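Local coordinates for protein isoaspartyl dipeptidase (Fervidobacterium islandicum, PDB 7CDH) that probably hydrolyses isoaspartyl (beta-aspartyl) dipeptides as a zinc-dependent metallopeptidase of the amidohydrolase family, with a likely part in protein repair, at residues Val62-Gly67 against Ala111-Leu116; Thr92-Leu97 against Phe124-Ser129; Leu80-Cys85 against Glu117-Asn122. One frame throughout, in Å; residues are numbered along the deposited sequence.

Interaction 1: Val62-Gly67 against Ala111-Leu116; sequences VHITGG and AKAKSL. With ZN (zinc ion), chain L.
Ile64 and Thr65, the central residues of a type I turn from His63 to Gly66, lie against one flank of the helical residues 111-116, Thr65 CA standing 6.4 Å from Lys112 CA. Gly66 N bonds back to His63 O and closes the turn. Ile64 carries most of the contact. Its CG1 branch sits between the backbone N and the carbonyl carbon (chi1 64°), and the extended chain beyond it brings CD1 to 3.6 Å from Ala113 N and 3.8 Å from Ala113 CB. The other branch faces the next helical turn, with CG2 4.1 Å from Leu116 CD1. Lys112 runs past Ile64 in the opposite direction: its CG is 3.9 Å from Ile64 CG1, and the chain bends at chi2 (48°). The inner methylenes CB and CG thus pack against apolar atoms, CE passes the Ile64 carbonyl O, and NZ leads away to hydrogen-bond Leu80 O. Beside them, the methyl CG2 of Thr65 rests 3.8 Å from Lys112 CB. Val93 also packs on Ile64, and Ile125 on Ala113, so this side of the helix is closed by the neighbouring strands. His63, the first residue of the turn, takes no part in the helix packing and binds zinc through NE2 at 2.3 Å, its ND1 being held by Cys96 O. His61, Glu156 and Asp285 complete that metal site. The arrangement is typical of the amidohydrolase TIM barrel, where the His-X-His motif at the end of the first barrel strand supplies two metal ligands.

Interaction 2: Thr92-Leu97 against Phe124-Ser129; sequences TVVGCL and FIYTGS
In a beta-alpha-beta unit of the amidohydrolase TIM barrel, strand 90-95 and strand 122-127 lie side by side and are joined through helix 106-118. Val94 pairs with Phe124 and Gly95 with Ile125 in parallel register, the short strand axes inclined by 14°. The bonds form a regular ladder: Phe124 N donates to Val93 O, Gly95 N to Phe124 O at 2.8 Å, and Tyr126 N to Gly95 O at 3.0 Å. Val94 and Phe124 put their side chains on one face of the sheet, where Ile152 of the next strand touches both; Ile125 goes to the opposite face and meets helix 106-118 at Leu109 and Ala113. In Tyr126 CG stands anti to the carbonyl carbon (chi1 -63°), which leans the ring toward Val94 and Cys96, both meeting it obliquely. There CE2 comes 3.6 Å from Val94 CG1, and CD2 comes 3.5 Å from Cys96 CB. An alanine here, lacking the ring, would probably open a gap beside Val94 and Cys96 and also remove the packing on Ile152 and Ile191. At the start of the pair, Thr92 CG2 approaches the Phe124 ring at its edge, 4.0 Å from CE1. Beyond the last strand bond the chains enter the loops near the metal centre, the Cys96 side chain being about 5 Å from a zinc ion. Leu97 packs its CB against Ser129 CB in this part, and Leu97 N hydrogen-bonds a water molecule at 2.9 Å that also lies close to Gly128 O.

Interaction 3: Leu80-Cys85 against Glu117-Asn122; sequences LKISDC and ESEGLN
Ile82 and Glu119 mark the nearest approach of the two backbones, CA to CA 7.5 Å, where the first turn of helix 82-86 faces the C-terminal end of helix 106-118. Lys81 takes the N-cap position of the first helix. The other helix closes with a Schellman motif: Gly120, at a positive phi of 119°, turns the chain away, and its N bonds to Glu117 O at 3.1 Å. Ile82 bridges the turn. With CG1 anti to the backbone N (chi1 -173°), its CD1 reaches across to Glu119 CB at 3.5 Å and Leu121 CB at 3.7 Å. Only the base of Glu119 takes part in this packing. One helical turn on, Cys85 meets both methyls of Leu121, SG lying 3.8 Å from CD2 and CB 4.0 Å from CD1. Leu116 extends the patch, touching Ile82 and Leu121 alike. Polar groups of the closing turn bond to other parts of the chain: Lys370 NZ to Glu117 O and Leu121 O, Lys381 NZ to Glu119 O. The cross-contact itself is thus wholly apolar and depends on fit, while the lysines probably add favourable charge at the negative end of the helix dipole.

The three contacts cluster about helix 106-118 and the two strands it connects, all within the amidohydrolase barrel. Interaction 1 is central, its centre about 8 Å from that of interaction 2 and about 9 Å from that of interaction 3; the latter two centres are about 14 Å apart. Along the chain the first partners come in the order 62-67, 80-85, 92-97 and the second as 111-116, 117-122, 124-129, so every pair of contacts crosses. Backbone bonds, probably Val62 N to Val94 O and Val93 N to Asn122 O, join the strand segments into the barrel sheet, and the helical segments 111-116 and 80-85 pack outside it; together they link the loop carrying the zinc ligand His63 to the far end of helix 106-118.

Interaction 1: Val62-Gly67 against Ala111-Leu116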
ATOM      1  N   VAL A  62      11.146  10.126  30.377  1.00 36.38           N
ATOM      2  CA  VAL A  62       9.883   9.809  31.117  1.00 34.21           C
ATOM      3  C   VAL A  62       8.868   9.114  30.202  1.00 30.50           C
ATOM      4  O   VAL A  62       8.613   9.577  29.099  1.00 28.16           O
ATOM      5  CB  VAL A  62       9.274  11.073  31.732  1.00 35.26           C
ATOM      6  CG1 VAL A  62       8.027  10.754  32.524  1.00 36.91           C
ATOM      7  CG2 VAL A  62      10.293  11.771  32.603  1.00 38.28           C
ATOM      8  N   HIS A  63       8.306   8.005  30.657  1.00 31.39           N
ATOM      9  CA  HIS A  63       7.206   7.318  29.950  1.00 28.69           C
ATOM     10  C   HIS A  63       5.928   8.037  30.310  1.00 26.67           C
ATOM     11  O   HIS A  63       5.208   7.480  31.073  1.00 25.03           O
ATOM     12  CB  HIS A  63       7.208   5.830  30.275  1.00 28.85           C
ATOM     13  CG  HIS A  63       8.447   5.182  29.764  1.00 30.52           C
ATOM     14  ND1 HIS A  63       8.657   4.966  28.434  1.00 31.35           N
ATOM     15  CD2 HIS A  63       9.569   4.757  30.389  1.00 36.43           C
ATOM     16  CE1 HIS A  63       9.840   4.383  28.256  1.00 35.35           C
ATOM     17  NE2 HIS A  63      10.424   4.245  29.438  1.00 33.94           N
ATOM     18  N   ILE A  64       5.709   9.239  29.776  1.00 27.01           N
ATOM     19  CA  ILE A  64       4.572  10.107  30.162  1.00 28.80           C
ATOM     20  C   ILE A  64       3.209   9.418  29.929  1.00 32.75           C
ATOM     21  O   ILE A  64       2.236   9.773  30.672  1.00 35.26           O
ATOM     22  CB  ILE A  64       4.667  11.460  29.453  1.00 29.84           C
ATOM     23  CG1 ILE A  64       4.551  11.392  27.928  1.00 28.64           C
ATOM     24  CG2 ILE A  64       5.934  12.167  29.888  1.00 30.71           C
ATOM     25  CD1 ILE A  64       4.557  12.800  27.267  1.00 29.57           C
ATOM     26  N   THR A  65       3.084   8.480  28.981  1.00 29.88           N
ATOM     27  CA  THR A  65       1.774   7.831  28.698  1.00 30.71           C
ATOM     28  C   THR A  65       1.596   6.549  29.516  1.00 29.38           C
ATOM     29  O   THR A  65       0.512   5.971  29.473  1.00 34.51           O
ATOM     30  CB  THR A  65       1.559   7.519  27.219  1.00 29.53           C
ATOM     31  OG1 THR A  65       2.463   6.494  26.832  1.00 30.38           O
ATOM     32  CG2 THR A  65       1.696   8.744  26.358  1.00 30.81           C
ATOM     33  N   GLY A  66       2.592   6.154  30.283  1.00 27.14           N
ATOM     34  CA  GLY A  66       2.633   4.843  30.937  1.00 25.47           C
ATOM     35  C   GLY A  66       3.543   3.919  30.173  1.00 27.57           C
ATOM     36  O   GLY A  66       3.795   4.172  28.997  1.00 32.63           O
ATOM     37  N   GLY A  67       4.087   2.926  30.853  1.00 28.29           N
ATOM     38  CA  GLY A  67       4.903   1.877  30.228  1.00 31.64           C
ATOM     39  C   GLY A  67       4.618   0.523  30.830  1.00 31.06           C
ATOM     40  O   GLY A  67       3.431   0.163  31.017  1.00 34.53           O
ATOM     41  N   ALA A 111      -0.322  13.606  22.328  1.00 30.85           N
ATOM     42  CA  ALA A 111      -1.536  14.166  22.970  1.00 30.86           C
ATOM     43  C   ALA A 111      -1.222  14.420  24.453  1.00 27.20           C
ATOM     44  O   ALA A 111      -1.513  15.526  24.918  1.00 24.94           O
ATOM     45  CB  ALA A 111      -2.734  13.249  22.794  1.00 27.19           C
ATOM     46  N   LYS A 112      -0.668  13.423  25.151  1.00 24.84           N
ATOM     47  CA  LYS A 112      -0.212  13.542  26.561  1.00 27.98           C
ATOM     48  C   LYS A 112       0.809  14.678  26.702  1.00 28.45           C
ATOM     49  O   LYS A 112       0.588  15.535  27.570  1.00 27.10           O
ATOM     50  CB  LYS A 112       0.405  12.246  27.065  1.00 30.26           C
ATOM     51  CG  LYS A 112       0.835  12.278  28.523  1.00 32.61           C
ATOM     52  CD  LYS A 112      -0.217  12.826  29.454  1.00 30.95           C
ATOM     53  CE  LYS A 112      -0.063  12.299  30.864  1.00 31.23           C
ATOM     54  NZ  LYS A 112      -1.018  12.942  31.801  1.00 32.23           N
ATOM     55  N   ALA A 113       1.823  14.740  25.832  1.00 28.86           N
ATOM     56  CA  ALA A 113       2.824  15.833  25.850  1.00 28.72           C
ATOM     57  C   ALA A 113       2.123  17.192  25.714  1.00 27.07           C
ATOM     58  O   ALA A 113       2.575  18.175  26.345  1.00 25.46           O
ATOM     59  CB  ALA A 113       3.891  15.650  24.800  1.00 26.92           C
ATOM     60  N   LYS A 114       1.062  17.261  24.932  1.00 28.06           N
ATOM     61  CA  LYS A 114       0.332  18.540  24.688  1.00 30.90           C
ATOM     62  C   LYS A 114      -0.495  18.910  25.915  1.00 33.94           C
ATOM     63  O   LYS A 114      -0.594  20.128  26.201  1.00 37.42           O
ATOM     64  CB  LYS A 114      -0.617  18.459  23.494  1.00 29.94           C
ATOM     65  CG  LYS A 114       0.082  18.603  22.160  1.00 31.36           C
ATOM     66  CD  LYS A 114       0.542  19.986  21.961  1.00 33.74           C
ATOM     67  CE  LYS A 114       0.934  20.305  20.548  1.00 39.59           C
ATOM     68  NZ  LYS A 114       0.520  21.686  20.218  1.00 45.40           N
ATOM     69  N   SER A 115      -1.060  17.924  26.613  1.00 31.03           N
ATOM     70  CA  SER A 115      -1.912  18.245  27.772  1.00 34.94           C
ATOM     71  C   SER A 115      -1.027  18.626  28.973  1.00 33.96           C
ATOM     72  O   SER A 115      -1.417  19.571  29.698  1.00 31.79           O
ATOM     73  CB  SER A 115      -2.913  17.173  28.085  1.00 30.73           C
ATOM     74  OG  SER A 115      -2.277  16.023  28.533  1.00 34.22           O
ATOM     75  N   LEU A 116       0.087  17.925  29.201  1.00 30.74           N
ATOM     76  CA  LEU A 116       1.090  18.361  30.201  1.00 30.89           C
ATOM     77  C   LEU A 116       1.490  19.805  29.879  1.00 30.27           C
ATOM     78  O   LEU A 116       1.524  20.602  30.781  1.00 33.72           O
ATOM     79  CB  LEU A 116       2.288  17.420  30.191  1.00 30.15           C
ATOM     80  CG  LEU A 116       1.991  16.006  30.675  1.00 28.67           C
ATOM     81  CD1 LEU A 116       3.204  15.100  30.518  1.00 28.90           C
ATOM     82  CD2 LEU A 116       1.549  16.023  32.108  1.00 26.93           C
TER
HETATM   83 ZN    ZN L 411      12.728   3.958  29.656  1.00 44.23          ZN

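Interaction 2: Thr92-Leu97 against Phe124-Ser129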
ATOM      1  N   THR A  92      10.498  20.344  32.939  1.00 24.80           N
ATOM      2  CA  THR A  92      10.664  19.926  31.547  1.00 27.32           C
ATOM      3  C   THR A  92      10.804  18.420  31.541  1.00 30.19           C
ATOM      4  O   THR A  92      11.543  17.874  32.389  1.00 31.82           O
ATOM      5  CB  THR A  92      11.834  20.605  30.848  1.00 31.68           C
ATOM      6  OG1 THR A  92      11.565  22.007  30.796  1.00 34.10           O
ATOM      7  CG2 THR A  92      12.042  20.063  29.449  1.00 35.87           C
ATOM      8  N   VAL A  93      10.081  17.793  30.618  1.00 31.59           N
ATOM      9  CA  VAL A  93      10.025  16.320  30.461  1.00 29.55           C
ATOM     10  C   VAL A  93      10.223  16.005  28.984  1.00 25.72           C
ATOM     11  O   VAL A  93       9.779  16.759  28.146  1.00 25.67           O
ATOM     12  CB  VAL A  93       8.686  15.856  31.051  1.00 34.56           C
ATOM     13  CG1 VAL A  93       8.039  14.729  30.294  1.00 40.15           C
ATOM     14  CG2 VAL A  93       8.865  15.486  32.512  1.00 34.79           C
ATOM     15  N   VAL A  94      10.953  14.952  28.700  1.00 27.92           N
ATOM     16  CA  VAL A  94      11.096  14.369  27.348  1.00 27.06           C
ATOM     17  C   VAL A  94      10.495  12.982  27.432  1.00 27.31           C
ATOM     18  O   VAL A  94      11.046  12.144  28.214  1.00 24.71           O
ATOM     19  CB  VAL A  94      12.546  14.327  26.860  1.00 29.13           C
ATOM     20  CG1 VAL A  94      12.567  13.956  25.391  1.00 32.71           C
ATOM     21  CG2 VAL A  94      13.251  15.657  27.046  1.00 30.83           C
ATOM     22  N   GLY A  95       9.382  12.798  26.706  1.00 28.54           N
ATOM     23  CA  GLY A  95       8.541  11.582  26.736  1.00 26.77           C
ATOM     24  C   GLY A  95       8.926  10.639  25.621  1.00 26.70           C
ATOM     25  O   GLY A  95       9.156  11.106  24.490  1.00 28.14           O
ATOM     26  N   CYS A  96       8.994   9.350  25.909  1.00 26.76           N
ATOM     27  CA  CYS A  96       9.194   8.312  24.885  1.00 27.82           C
ATOM     28  C   CYS A  96       8.294   7.106  25.158  1.00 27.95           C
ATOM     29  O   CYS A  96       7.688   7.036  26.260  1.00 25.73           O
ATOM     30  CB  CYS A  96      10.652   7.893  24.880  1.00 29.07           C
ATOM     31  SG  CYS A  96      11.208   7.271  26.485  1.00 42.36           S
ATOM     32  N   LEU A  97       8.299   6.162  24.215  1.00 27.00           N
ATOM     33  CA  LEU A  97       7.753   4.794  24.381  1.00 27.56           C
ATOM     34  C   LEU A  97       8.875   3.810  24.711  1.00 28.44           C
ATOM     35  O   LEU A  97      10.046   4.084  24.414  1.00 29.41           O
ATOM     36  CB  LEU A  97       7.067   4.337  23.092  1.00 28.45           C
ATOM     37  CG  LEU A  97       6.013   5.277  22.539  1.00 29.39           C
ATOM     38  CD1 LEU A  97       5.419   4.709  21.271  1.00 30.98           C
ATOM     39  CD2 LEU A  97       4.941   5.510  23.587  1.00 31.80           C
ATOM     40  N   PHE A 124       8.730  17.529  25.326  1.00 25.66           N
ATOM     41  CA  PHE A 124       9.243  17.108  24.010  1.00 25.74           C
ATOM     42  C   PHE A 124       9.086  15.602  23.978  1.00 25.88           C
ATOM     43  O   PHE A 124       8.943  14.973  25.038  1.00 25.33           O
ATOM     44  CB  PHE A 124      10.690  17.551  23.788  1.00 27.49           C
ATOM     45  CG  PHE A 124      10.889  19.021  24.047  1.00 28.60           C
ATOM     46  CD1 PHE A 124      11.126  19.481  25.324  1.00 27.36           C
ATOM     47  CD2 PHE A 124      10.725  19.948  23.030  1.00 30.15           C
ATOM     48  CE1 PHE A 124      11.184  20.841  25.586  1.00 29.72           C
ATOM     49  CE2 PHE A 124      10.880  21.304  23.273  1.00 27.96           C
ATOM     50  CZ  PHE A 124      11.083  21.749  24.555  1.00 28.96           C
ATOM     51  N   ILE A 125       9.102  15.034  22.785  1.00 25.56           N
ATOM     52  CA  ILE A 125       8.923  13.572  22.672  1.00 26.86           C
ATOM     53  C   ILE A 125       9.989  13.061  21.720  1.00 26.05           C
ATOM     54  O   ILE A 125      10.491  13.831  20.922  1.00 26.48           O
ATOM     55  CB  ILE A 125       7.480  13.244  22.234  1.00 27.39           C
ATOM     56  CG1 ILE A 125       7.172  13.722  20.819  1.00 26.32           C
ATOM     57  CG2 ILE A 125       6.483  13.839  23.222  1.00 28.63           C
ATOM     58  CD1 ILE A 125       5.896  13.170  20.278  1.00 27.64           C
ATOM     59  N   TYR A 126      10.281  11.787  21.832  1.00 27.55           N
ATOM     60  CA  TYR A 126      10.891  10.969  20.775  1.00 29.17           C
ATOM     61  C   TYR A 126       9.792  10.345  19.916  1.00 26.14           C
ATOM     62  O   TYR A 126       8.686  10.107  20.394  1.00 28.08           O
ATOM     63  CB  TYR A 126      11.699   9.851  21.422  1.00 33.20           C
ATOM     64  CG  TYR A 126      12.859  10.292  22.275  1.00 36.48           C
ATOM     65  CD1 TYR A 126      14.093  10.505  21.715  1.00 43.88           C
ATOM     66  CD2 TYR A 126      12.750  10.414  23.643  1.00 37.70           C
ATOM     67  CE1 TYR A 126      15.190  10.839  22.489  1.00 46.60           C
ATOM     68  CE2 TYR A 126      13.831  10.745  24.435  1.00 39.17           C
ATOM     69  CZ  TYR A 126      15.058  10.952  23.852  1.00 40.52           C
ATOM     70  OH  TYR A 126      16.153  11.266  24.579  1.00 40.58           O
ATOM     71  N   THR A 127      10.145  10.032  18.682  1.00 27.05           N
ATOM     72  CA  THR A 127       9.431   9.081  17.815  1.00 27.70           C
ATOM     73  C   THR A 127      10.100   7.738  18.025  1.00 28.96           C
ATOM     74  O   THR A 127      11.072   7.686  18.793  1.00 30.77           O
ATOM     75  CB  THR A 127       9.405   9.531  16.360  1.00 29.74           C
ATOM     76  OG1 THR A 127       8.652   8.481  15.777  1.00 32.61           O
ATOM     77  CG2 THR A 127      10.757   9.645  15.690  1.00 32.98           C
ATOM     78  N   GLY A 128       9.584   6.683  17.411  1.00 28.49           N
ATOM     79  CA  GLY A 128      10.098   5.315  17.639  1.00 24.87           C
ATOM     80  C   GLY A 128       9.742   4.777  19.008  1.00 25.76           C
ATOM     81  O   GLY A 128       8.936   5.408  19.722  1.00 26.63           O
ATOM     82  N   SER A 129      10.368   3.650  19.366  1.00 26.19           N
ATOM     83  CA  SER A 129      10.214   2.879  20.624  1.00 25.84           C
ATOM     84  C   SER A 129      11.409   1.916  20.680  1.00 26.74           C
ATOM     85  O   SER A 129      12.349   2.109  19.862  1.00 30.79           O
ATOM     86  CB  SER A 129       8.872   2.132  20.666  1.00 30.43           C
ATOM     87  OG  SER A 129       8.804   1.056  19.694  1.00 29.83           O
TER
HETATM   88  O   HOH W   1       9.053   7.397  21.651  1.00 23.11           O

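Interaction 3: Leu80-Cys85 against Glu117-Asn122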
ATOM      1  N   LEU A  80       1.679   9.595  33.532  1.00 37.42           N
ATOM      2  CA  LEU A  80       2.292  10.562  34.465  1.00 33.75           C
ATOM      3  C   LEU A  80       1.222  11.527  34.932  1.00 33.32           C
ATOM      4  O   LEU A  80       0.443  11.963  34.076  1.00 33.86           O
ATOM      5  CB  LEU A  80       3.354  11.341  33.697  1.00 33.44           C
ATOM      6  CG  LEU A  80       4.099  12.366  34.532  1.00 35.22           C
ATOM      7  CD1 LEU A  80       4.987  11.666  35.545  1.00 37.47           C
ATOM      8  CD2 LEU A  80       4.912  13.282  33.648  1.00 38.37           C
ATOM      9  N   LYS A  81       1.215  11.913  36.205  1.00 38.48           N
ATOM     10  CA  LYS A  81       0.338  13.035  36.661  1.00 39.88           C
ATOM     11  C   LYS A  81       1.192  14.310  36.680  1.00 37.24           C
ATOM     12  O   LYS A  81       2.331  14.230  37.154  1.00 37.40           O
ATOM     13  CB  LYS A  81      -0.263  12.752  38.035  1.00 48.81           C
ATOM     14  CG  LYS A  81      -0.586  11.298  38.365  1.00 61.49           C
ATOM     15  CD  LYS A  81      -2.079  10.968  38.343  1.00 71.82           C
ATOM     16  CE  LYS A  81      -2.790  11.168  39.668  1.00 82.91           C
ATOM     17  NZ  LYS A  81      -2.043  10.562  40.800  1.00 93.28           N
ATOM     18  N   ILE A  82       0.691  15.436  36.173  1.00 34.25           N
ATOM     19  CA  ILE A  82       1.467  16.699  36.222  1.00 37.97           C
ATOM     20  C   ILE A  82       1.785  17.057  37.678  1.00 40.30           C
ATOM     21  O   ILE A  82       2.896  17.560  37.935  1.00 38.99           O
ATOM     22  CB  ILE A  82       0.794  17.881  35.521  1.00 37.67           C
ATOM     23  CG1 ILE A  82       1.789  19.041  35.521  1.00 36.14           C
ATOM     24  CG2 ILE A  82      -0.544  18.264  36.159  1.00 39.86           C
ATOM     25  CD1 ILE A  82       1.654  19.970  34.345  1.00 42.13           C
ATOM     26  N   SER A  83       0.849  16.823  38.593  1.00 42.41           N
ATOM     27  CA  SER A  83       1.046  17.064  40.046  1.00 43.68           C
ATOM     28  C   SER A  83       2.318  16.346  40.560  1.00 43.19           C
ATOM     29  O   SER A  83       2.963  16.924  41.426  1.00 39.97           O
ATOM     30  CB  SER A  83      -0.190  16.674  40.818  1.00 42.47           C
ATOM     31  OG  SER A  83      -0.214  15.270  41.053  1.00 43.63           O
ATOM     32  N   ASP A  84       2.661  15.139  40.073  1.00 42.65           N
ATOM     33  CA  ASP A  84       3.913  14.411  40.440  1.00 46.88           C
ATOM     34  C   ASP A  84       5.131  15.266  40.067  1.00 48.96           C
ATOM     35  O   ASP A  84       6.116  15.319  40.843  1.00 39.19           O
ATOM     36  CB  ASP A  84       4.130  13.133  39.628  1.00 56.10           C
ATOM     37  CG  ASP A  84       3.819  11.806  40.296  1.00 67.44           C
ATOM     38  OD1 ASP A  84       2.743  11.695  40.936  1.00 77.92           O
ATOM     39  OD2 ASP A  84       4.641  10.859  40.101  1.00 74.83           O
ATOM     40  N   CYS A  85       5.089  15.825  38.854  1.00 45.91           N
ATOM     41  CA  CYS A  85       6.157  16.665  38.268  1.00 45.71           C
ATOM     42  C   CYS A  85       6.388  17.886  39.160  1.00 43.24           C
ATOM     43  O   CYS A  85       7.528  18.102  39.583  1.00 41.88           O
ATOM     44  CB  CYS A  85       5.781  17.109  36.859  1.00 43.27           C
ATOM     45  SG  CYS A  85       5.899  15.752  35.673  1.00 39.33           S
ATOM     46  N   GLU A 117       1.640  20.179  28.623  1.00 30.60           N
ATOM     47  CA  GLU A 117       2.130  21.542  28.307  1.00 35.02           C
ATOM     48  C   GLU A 117       1.038  22.567  28.656  1.00 38.08           C
ATOM     49  O   GLU A 117       1.368  23.692  29.061  1.00 44.57           O
ATOM     50  CB  GLU A 117       2.583  21.617  26.849  1.00 35.41           C
ATOM     51  CG  GLU A 117       2.953  23.016  26.392  1.00 38.60           C
ATOM     52  CD  GLU A 117       3.149  23.220  24.894  1.00 45.06           C
ATOM     53  OE1 GLU A 117       2.841  22.291  24.085  1.00 45.25           O
ATOM     54  OE2 GLU A 117       3.595  24.328  24.523  1.00 49.57           O
ATOM     55  N   SER A 118      -0.225  22.214  28.462  1.00 39.87           N
ATOM     56  CA  SER A 118      -1.385  23.099  28.717  1.00 37.10           C
ATOM     57  C   SER A 118      -1.450  23.448  30.194  1.00 32.69           C
ATOM     58  O   SER A 118      -1.873  24.558  30.496  1.00 36.61           O
ATOM     59  CB  SER A 118      -2.669  22.469  28.291  1.00 38.55           C
ATOM     60  OG  SER A 118      -2.836  22.718  26.929  1.00 47.15           O
ATOM     61  N   GLU A 119      -1.130  22.491  31.046  1.00 32.96           N
ATOM     62  CA  GLU A 119      -1.218  22.593  32.519  1.00 41.27           C
ATOM     63  C   GLU A 119       0.036  23.313  33.046  1.00 43.10           C
ATOM     64  O   GLU A 119       0.086  23.540  34.239  1.00 45.52           O
ATOM     65  CB  GLU A 119      -1.370  21.188  33.094  1.00 50.03           C
ATOM     66  CG  GLU A 119      -2.661  20.493  32.679  1.00 62.48           C
ATOM     67  CD  GLU A 119      -3.789  20.632  33.688  1.00 74.76           C
ATOM     68  OE1 GLU A 119      -4.178  19.591  34.287  1.00 67.42           O
ATOM     69  OE2 GLU A 119      -4.254  21.786  33.902  1.00 86.21           O
ATOM     70  N   GLY A 120       1.014  23.616  32.182  1.00 41.41           N
ATOM     71  CA  GLY A 120       2.128  24.537  32.461  1.00 45.12           C
ATOM     72  C   GLY A 120       3.503  23.880  32.377  1.00 41.69           C
ATOM     73  O   GLY A 120       4.495  24.585  32.578  1.00 39.39           O
ATOM     74  N   LEU A 121       3.575  22.586  32.072  1.00 37.33           N
ATOM     75  CA  LEU A 121       4.859  21.859  31.890  1.00 32.44           C
ATOM     76  C   LEU A 121       5.455  22.201  30.512  1.00 30.58           C
ATOM     77  O   LEU A 121       4.790  22.862  29.714  1.00 28.47           O
ATOM     78  CB  LEU A 121       4.552  20.377  32.045  1.00 32.38           C
ATOM     79  CG  LEU A 121       5.624  19.539  32.705  1.00 39.37           C
ATOM     80  CD1 LEU A 121       5.905  20.044  34.108  1.00 43.64           C
ATOM     81  CD2 LEU A 121       5.208  18.072  32.711  1.00 36.32           C
ATOM     82  N   ASN A 122       6.723  21.868  30.287  1.00 31.46           N
ATOM     83  CA  ASN A 122       7.435  21.978  28.983  1.00 30.21           C
ATOM     84  C   ASN A 122       7.732  20.547  28.582  1.00 30.23           C
ATOM     85  O   ASN A 122       8.247  19.789  29.485  1.00 28.26           O
ATOM     86  CB  ASN A 122       8.777  22.714  29.079  1.00 32.89           C
ATOM     87  CG  ASN A 122       8.660  24.056  29.769  1.00 32.43           C
ATOM     88  OD1 ASN A 122       8.398  25.076  29.122  1.00 36.76           O
ATOM     89  ND2 ASN A 122       8.854  24.055  31.074  1.00 26.86           N
TER